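Local atomic coordinates of biliverdin reductase (Synechocystis sp., PDB entry 5B3T), a protein that reduces the heme-degradation product biliverdin, an open-chain tetrapyrrole, probably to bilirubin with NAD(P)H as the electron donor. Residues 149-163 with 246-260. Numbering follows the deposited sequence.
Sequences KIGEVFYARYSTIMG and QNERIFTLHGDRGTL. With PO4 (phosphate ion), chain D.
Central strands 153-163 and 248-255 of the mixed sheet in the C-terminal domain of this Gfo/Idh/MocA-family reductase run antiparallel, pairing from Ile161-Glu248 through a classic beta bulge, where Phe154 and Tyr155 both face His254, to Val153-Gly255. At the bulge His254 O accepts Phe154 N at 2.9 Å and Tyr155 N weakly, and it also sits over one face of the Phe154 ring. On the sheet face that helix 137-146 covers, Tyr158 and Phe251 form an offset stack, centroids 4.7 Å apart and planes 19° from parallel, with Tyr158 CB over the Phe251 ring. The other face is mixed, with a polar cluster at Arg157, Ser159 and Glu248 beside Ile161 and Ile250. Ser159 OG, held anti to its own backbone N (chi1 179°), donates to Glu248 OE1 at 2.6 Å from above the carboxylate plane. The main partner of Arg157 is Glu235 on strand 233-241, bridged by NE; Glu248 OE2 adds a salt bridge at the guanidinium edge, its hydrogen bond from Arg157 NH1 weak at 3.3 Å. An alanine in place of Glu248 would probably leave Ser159 OG without this acceptor and Arg157 NH1 without this bridge. The strand pair is thus apolar toward the helix, while on the other face Glu235, Arg157 and Glu248 link three neighbouring strands by charge.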
loop_
_atom_site.group_PDB
_atom_site.type_symbol
_atom_site.label_atom_id
_atom_site.label_comp_id
_atom_site.label_asym_id
_atom_site.label_seq_id
_atom_site.Cartn_x
_atom_site.Cartn_y
_atom_site.Cartn_z
ATOM N N LYS A 149 -11.016 -1.019 -22.703
ATOM C CA LYS A 149 -12.076 -1.753 -23.379
ATOM C C LYS A 149 -13.477 -1.233 -23.072
ATOM O O LYS A 149 -14.409 -1.556 -23.815
ATOM C CB LYS A 149 -12.014 -3.240 -23.010
ATOM C CG LYS A 149 -10.759 -3.972 -23.466
ATOM C CD LYS A 149 -10.838 -5.446 -23.085
ATOM C CE LYS A 149 -9.704 -6.264 -23.685
ATOM N NZ LYS A 149 -8.366 -5.731 -23.311
ATOM N N ILE A 150 -13.660 -0.444 -22.013
ATOM C CA ILE A 150 -14.997 -0.120 -21.528
ATOM C C ILE A 150 -15.363 1.342 -21.757
ATOM O O ILE A 150 -16.375 1.810 -21.225
ATOM C CB ILE A 150 -15.162 -0.497 -20.046
ATOM C CG1 ILE A 150 -14.282 0.382 -19.156
ATOM C CG2 ILE A 150 -14.825 -1.963 -19.834
ATOM C CD1 ILE A 150 -14.483 0.125 -17.674
ATOM N N GLY A 151 -14.578 2.076 -22.544
ATOM C CA GLY A 151 -14.969 3.433 -22.887
ATOM C C GLY A 151 -14.881 4.395 -21.712
ATOM O O GLY A 151 -14.050 4.252 -20.811
ATOM N N GLU A 152 -15.759 5.398 -21.727
ATOM C CA GLU A 152 -15.763 6.410 -20.676
ATOM C C GLU A 152 -16.295 5.812 -19.381
ATOM O O GLU A 152 -17.461 5.408 -19.307
ATOM C CB GLU A 152 -16.605 7.614 -21.090
ATOM C CG GLU A 152 -16.528 8.777 -20.106
ATOM C CD GLU A 152 -17.584 9.838 -20.357
ATOM O OE1 GLU A 152 -18.541 9.565 -21.110
ATOM O OE2 GLU A 152 -17.452 10.951 -19.803
ATOM N N VAL A 153 -15.446 5.763 -18.360
ATOM C CA VAL A 153 -15.837 5.238 -17.056
ATOM C C VAL A 153 -16.594 6.324 -16.303
ATOM O O VAL A 153 -16.074 7.424 -16.090
ATOM C CB VAL A 153 -14.611 4.766 -16.263
ATOM C CG1 VAL A 153 -15.040 4.094 -14.966
ATOM C CG2 VAL A 153 -13.766 3.825 -17.110
ATOM N N PHE A 154 -17.830 6.019 -15.899
ATOM C CA PHE A 154 -18.688 6.995 -15.242
ATOM C C PHE A 154 -19.102 6.614 -13.828
ATOM O O PHE A 154 -19.551 7.493 -13.085
ATOM C CB PHE A 154 -19.959 7.241 -16.073
ATOM C CG PHE A 154 -20.740 5.993 -16.379
ATOM C CD1 PHE A 154 -21.674 5.503 -15.478
ATOM C CD2 PHE A 154 -20.550 5.314 -17.574
ATOM C CE1 PHE A 154 -22.394 4.355 -15.757
ATOM C CE2 PHE A 154 -21.271 4.164 -17.860
ATOM C CZ PHE A 154 -22.191 3.685 -16.950
ATOM N N TYR A 155 -18.968 5.350 -13.434
ATOM C CA TYR A 155 -19.404 4.915 -12.115
ATOM C C TYR A 155 -18.532 3.752 -11.673
ATOM O O TYR A 155 -18.397 2.767 -12.403
ATOM C CB TYR A 155 -20.882 4.509 -12.134
ATOM C CG TYR A 155 -21.491 4.232 -10.775
ATOM C CD1 TYR A 155 -21.208 5.041 -9.682
ATOM C CD2 TYR A 155 -22.377 3.177 -10.596
ATOM C CE1 TYR A 155 -21.776 4.791 -8.440
ATOM C CE2 TYR A 155 -22.951 2.921 -9.363
ATOM C CZ TYR A 155 -22.647 3.731 -8.288
ATOM O OH TYR A 155 -23.218 3.479 -7.059
ATOM N N ALA A 156 -17.937 3.876 -10.490
ATOM C CA ALA A 156 -17.085 2.833 -9.941
ATOM C C ALA A 156 -17.381 2.677 -8.458
ATOM O O ALA A 156 -17.715 3.646 -7.771
ATOM C CB ALA A 156 -15.597 3.138 -10.144
ATOM N N ARG A 157 -17.252 1.447 -7.970
ATOM C CA ARG A 157 -17.473 1.160 -6.560
ATOM C C ARG A 157 -16.416 0.180 -6.080
ATOM O O ARG A 157 -16.259 -0.904 -6.652
ATOM C CB ARG A 157 -18.876 0.593 -6.310
ATOM C CG ARG A 157 -19.179 0.367 -4.838
ATOM C CD ARG A 157 -20.655 0.105 -4.603
ATOM N NE ARG A 157 -21.047 0.474 -3.246
ATOM C CZ ARG A 157 -21.014 -0.360 -2.215
ATOM N NH1 ARG A 157 -20.616 -1.611 -2.397
ATOM N NH2 ARG A 157 -21.380 0.050 -1.010
ATOM N N TYR A 158 -15.697 0.572 -5.033
ATOM C CA TYR A 158 -14.640 -0.233 -4.428
ATOM C C TYR A 158 -14.975 -0.375 -2.950
ATOM O O TYR A 158 -14.876 0.596 -2.191
ATOM C CB TYR A 158 -13.272 0.422 -4.648
ATOM C CG TYR A 158 -12.107 -0.212 -3.919
ATOM C CD1 TYR A 158 -12.034 -1.586 -3.726
ATOM C CD2 TYR A 158 -11.060 0.571 -3.448
ATOM C CE1 TYR A 158 -10.960 -2.157 -3.062
ATOM C CE2 TYR A 158 -9.983 0.010 -2.788
ATOM C CZ TYR A 158 -9.938 -1.353 -2.598
ATOM O OH TYR A 158 -8.865 -1.909 -1.940
ATOM N N SER A 159 -15.387 -1.573 -2.543
ATOM C CA SER A 159 -15.869 -1.806 -1.189
ATOM C C SER A 159 -15.131 -2.984 -0.573
ATOM O O SER A 159 -15.073 -4.067 -1.166
ATOM C CB SER A 159 -17.379 -2.069 -1.178
ATOM O OG SER A 159 -17.834 -2.327 0.138
ATOM N N THR A 160 -14.577 -2.767 0.616
ATOM C CA THR A 160 -13.911 -3.804 1.396
ATOM C C THR A 160 -14.572 -3.842 2.767
ATOM O O THR A 160 -14.418 -2.908 3.560
ATOM C CB THR A 160 -12.412 -3.531 1.521
ATOM O OG1 THR A 160 -11.866 -3.258 0.225
ATOM C CG2 THR A 160 -11.702 -4.736 2.111
ATOM N N ILE A 161 -15.314 -4.910 3.045
ATOM C CA ILE A 161 -15.952 -5.110 4.341
ATOM C C ILE A 161 -15.471 -6.441 4.898
ATOM O O ILE A 161 -15.610 -7.481 4.241
ATOM C CB ILE A 161 -17.484 -5.070 4.246
ATOM C CG1 ILE A 161 -17.953 -3.647 3.936
ATOM C CG2 ILE A 161 -18.106 -5.566 5.542
ATOM C CD1 ILE A 161 -19.452 -3.507 3.802
ATOM N N MET A 162 -14.907 -6.409 6.104
ATOM C CA MET A 162 -14.282 -7.578 6.720
ATOM C C MET A 162 -14.804 -7.731 8.145
ATOM O O MET A 162 -14.339 -7.046 9.060
ATOM C CB MET A 162 -12.760 -7.449 6.695
ATOM C CG MET A 162 -12.025 -8.482 7.530
ATOM S SD MET A 162 -12.467 -10.166 7.070
ATOM C CE MET A 162 -12.028 -10.170 5.334
ATOM N N GLY A 163 -15.762 -8.633 8.336
ATOM C CA GLY A 163 -16.251 -8.906 9.675
ATOM C C GLY A 163 -15.189 -9.591 10.516
ATOM O O GLY A 163 -14.472 -10.478 10.051
ATOM N N GLN A 246 -21.693 -9.532 6.960
ATOM C CA GLN A 246 -21.472 -9.983 5.590
ATOM C C GLN A 246 -20.222 -9.313 5.042
ATOM O O GLN A 246 -20.140 -8.080 5.012
ATOM C CB GLN A 246 -22.674 -9.677 4.690
ATOM C CG GLN A 246 -22.589 -10.358 3.326
ATOM C CD GLN A 246 -23.410 -9.655 2.263
ATOM O OE1 GLN A 246 -23.413 -8.427 2.179
ATOM N NE2 GLN A 246 -24.107 -10.432 1.443
ATOM N N ASN A 247 -19.261 -10.122 4.607
ATOM C CA ASN A 247 -18.034 -9.611 4.020
ATOM C C ASN A 247 -18.259 -9.200 2.567
ATOM O O ASN A 247 -19.191 -9.658 1.897
ATOM C CB ASN A 247 -16.920 -10.653 4.104
ATOM C CG ASN A 247 -16.466 -10.902 5.527
ATOM O OD1 ASN A 247 -16.936 -10.253 6.463
ATOM N ND2 ASN A 247 -15.543 -11.840 5.700
ATOM N N GLU A 248 -17.382 -8.324 2.082
ATOM C CA GLU A 248 -17.479 -7.794 0.730
ATOM C C GLU A 248 -16.089 -7.392 0.262
ATOM O O GLU A 248 -15.403 -6.631 0.949
ATOM C CB GLU A 248 -18.425 -6.587 0.675
ATOM C CG GLU A 248 -18.919 -6.237 -0.716
ATOM C CD GLU A 248 -19.779 -4.986 -0.739
ATOM O OE1 GLU A 248 -19.697 -4.189 0.219
ATOM O OE2 GLU A 248 -20.539 -4.800 -1.713
ATOM N N ARG A 249 -15.675 -7.914 -0.894
ATOM C CA ARG A 249 -14.456 -7.485 -1.584
ATOM C C ARG A 249 -14.836 -7.257 -3.043
ATOM O O ARG A 249 -14.726 -8.163 -3.874
ATOM C CB ARG A 249 -13.325 -8.503 -1.446
ATOM C CG ARG A 249 -12.608 -8.467 -0.106
ATOM C CD ARG A 249 -11.174 -8.970 -0.240
ATOM N NE ARG A 249 -11.109 -10.369 -0.653
ATOM C CZ ARG A 249 -10.157 -10.873 -1.434
ATOM N NH1 ARG A 249 -9.191 -10.091 -1.894
ATOM N NH2 ARG A 249 -10.174 -12.159 -1.758
ATOM N N ILE A 250 -15.276 -6.039 -3.351
ATOM C CA ILE A 250 -15.815 -5.698 -4.662
ATOM C C ILE A 250 -15.039 -4.520 -5.233
ATOM O O ILE A 250 -14.742 -3.554 -4.521
ATOM C CB ILE A 250 -17.321 -5.364 -4.583
ATOM C CG1 ILE A 250 -18.112 -6.564 -4.061
ATOM C CG2 ILE A 250 -17.853 -4.938 -5.941
ATOM C CD1 ILE A 250 -18.076 -7.765 -4.968
ATOM N N PHE A 251 -14.709 -4.607 -6.521
ATOM C CA PHE A 251 -14.159 -3.486 -7.283
ATOM C C PHE A 251 -14.857 -3.512 -8.641
ATOM O O PHE A 251 -14.532 -4.339 -9.498
ATOM C CB PHE A 251 -12.642 -3.584 -7.421
ATOM C CG PHE A 251 -11.965 -2.267 -7.708
ATOM C CD1 PHE A 251 -12.670 -1.206 -8.255
ATOM C CD2 PHE A 251 -10.621 -2.090 -7.421
ATOM C CE1 PHE A 251 -12.049 0.000 -8.516
ATOM C CE2 PHE A 251 -9.993 -0.884 -7.679
ATOM C CZ PHE A 251 -10.709 0.162 -8.226
ATOM N N THR A 252 -15.822 -2.615 -8.824
ATOM C CA THR A 252 -16.630 -2.559 -10.034
ATOM C C THR A 252 -16.440 -1.206 -10.701
ATOM O O THR A 252 -16.454 -0.173 -10.025
ATOM C CB THR A 252 -18.111 -2.786 -9.714
ATOM O OG1 THR A 252 -18.269 -4.059 -9.078
ATOM C CG2 THR A 252 -18.950 -2.750 -10.987
ATOM N N LEU A 253 -16.258 -1.215 -12.021
ATOM C CA LEU A 253 -16.122 0.006 -12.807
ATOM C C LEU A 253 -17.052 -0.081 -14.010
ATOM O O LEU A 253 -16.940 -1.010 -14.818
ATOM C CB LEU A 253 -14.671 0.225 -13.252
ATOM C CG LEU A 253 -13.609 0.258 -12.144
ATOM C CD1 LEU A 253 -12.980 -1.115 -11.936
ATOM C CD2 LEU A 253 -12.539 1.306 -12.420
ATOM N N HIS A 254 -17.963 0.883 -14.125
ATOM C CA HIS A 254 -18.944 0.920 -15.202
ATOM C C HIS A 254 -18.513 1.951 -16.238
ATOM O O HIS A 254 -18.302 3.122 -15.900
ATOM C CB HIS A 254 -20.337 1.260 -14.672
ATOM C CG HIS A 254 -20.905 0.236 -13.739
ATOM N ND1 HIS A 254 -21.398 -0.975 -14.174
ATOM C CD2 HIS A 254 -21.088 0.256 -12.397
ATOM C CE1 HIS A 254 -21.844 -1.664 -13.138
ATOM N NE2 HIS A 254 -21.668 -0.939 -12.049
ATOM N N GLY A 255 -18.391 1.518 -17.490
ATOM C CA GLY A 255 -18.123 2.418 -18.595
ATOM C C GLY A 255 -19.176 2.278 -19.675
ATOM O O GLY A 255 -19.892 1.273 -19.704
ATOM N N ASP A 256 -19.293 3.261 -20.572
ATOM C CA ASP A 256 -20.367 3.171 -21.558
ATOM C C ASP A 256 -20.105 2.130 -22.639
ATOM O O ASP A 256 -20.973 1.931 -23.496
ATOM C CB ASP A 256 -20.642 4.541 -22.194
ATOM C CG ASP A 256 -19.429 5.138 -22.888
ATOM O OD1 ASP A 256 -18.426 4.427 -23.103
ATOM O OD2 ASP A 256 -19.488 6.338 -23.231
ATOM N N ARG A 257 -18.950 1.465 -22.627
ATOM C CA ARG A 257 -18.693 0.340 -23.515
ATOM C C ARG A 257 -18.520 -0.975 -22.769
ATOM O O ARG A 257 -18.275 -2.004 -23.409
ATOM C CB ARG A 257 -17.457 0.606 -24.382
ATOM C CG ARG A 257 -17.661 1.684 -25.432
ATOM C CD ARG A 257 -16.413 1.891 -26.277
ATOM N NE ARG A 257 -16.362 3.244 -26.824
ATOM C CZ ARG A 257 -15.387 3.705 -27.599
ATOM N NH1 ARG A 257 -14.371 2.921 -27.930
ATOM N NH2 ARG A 257 -15.429 4.952 -28.045
ATOM N N GLY A 258 -18.640 -0.979 -21.446
ATOM C CA GLY A 258 -18.544 -2.222 -20.706
ATOM C C GLY A 258 -18.389 -1.981 -19.221
ATOM O O GLY A 258 -18.185 -0.855 -18.757
ATOM N N THR A 259 -18.488 -3.080 -18.475
ATOM C CA THR A 259 -18.327 -3.084 -17.028
ATOM C C THR A 259 -17.249 -4.084 -16.634
ATOM O O THR A 259 -17.210 -5.205 -17.152
ATOM C CB THR A 259 -19.647 -3.438 -16.323
ATOM O OG1 THR A 259 -20.565 -2.344 -16.442
ATOM C CG2 THR A 259 -19.418 -3.746 -14.847
ATOM N N LEU A 260 -16.374 -3.671 -15.723
ATOM C CA LEU A 260 -15.400 -4.554 -15.096
ATOM C C LEU A 260 -15.851 -4.854 -13.672
ATOM O O LEU A 260 -16.110 -3.932 -12.894
ATOM C CB LEU A 260 -14.007 -3.920 -15.086
ATOM C CG LEU A 260 -13.357 -3.614 -16.437
ATOM C CD1 LEU A 260 -12.092 -2.787 -16.251
ATOM C CD2 LEU A 260 -13.047 -4.906 -17.175
HETATM P P PO4 D . -12.739 -13.724 0.422
HETATM O O1 PO4 D . -13.818 -14.461 -0.337
HETATM O O2 PO4 D . -11.385 -14.146 -0.097
HETATM O O3 PO4 D . -12.843 -14.054 1.891
HETATM O O4 PO4 D . -12.911 -12.237 0.226
HETATM O O HOH W 1 -15.014 -12.593 8.396
#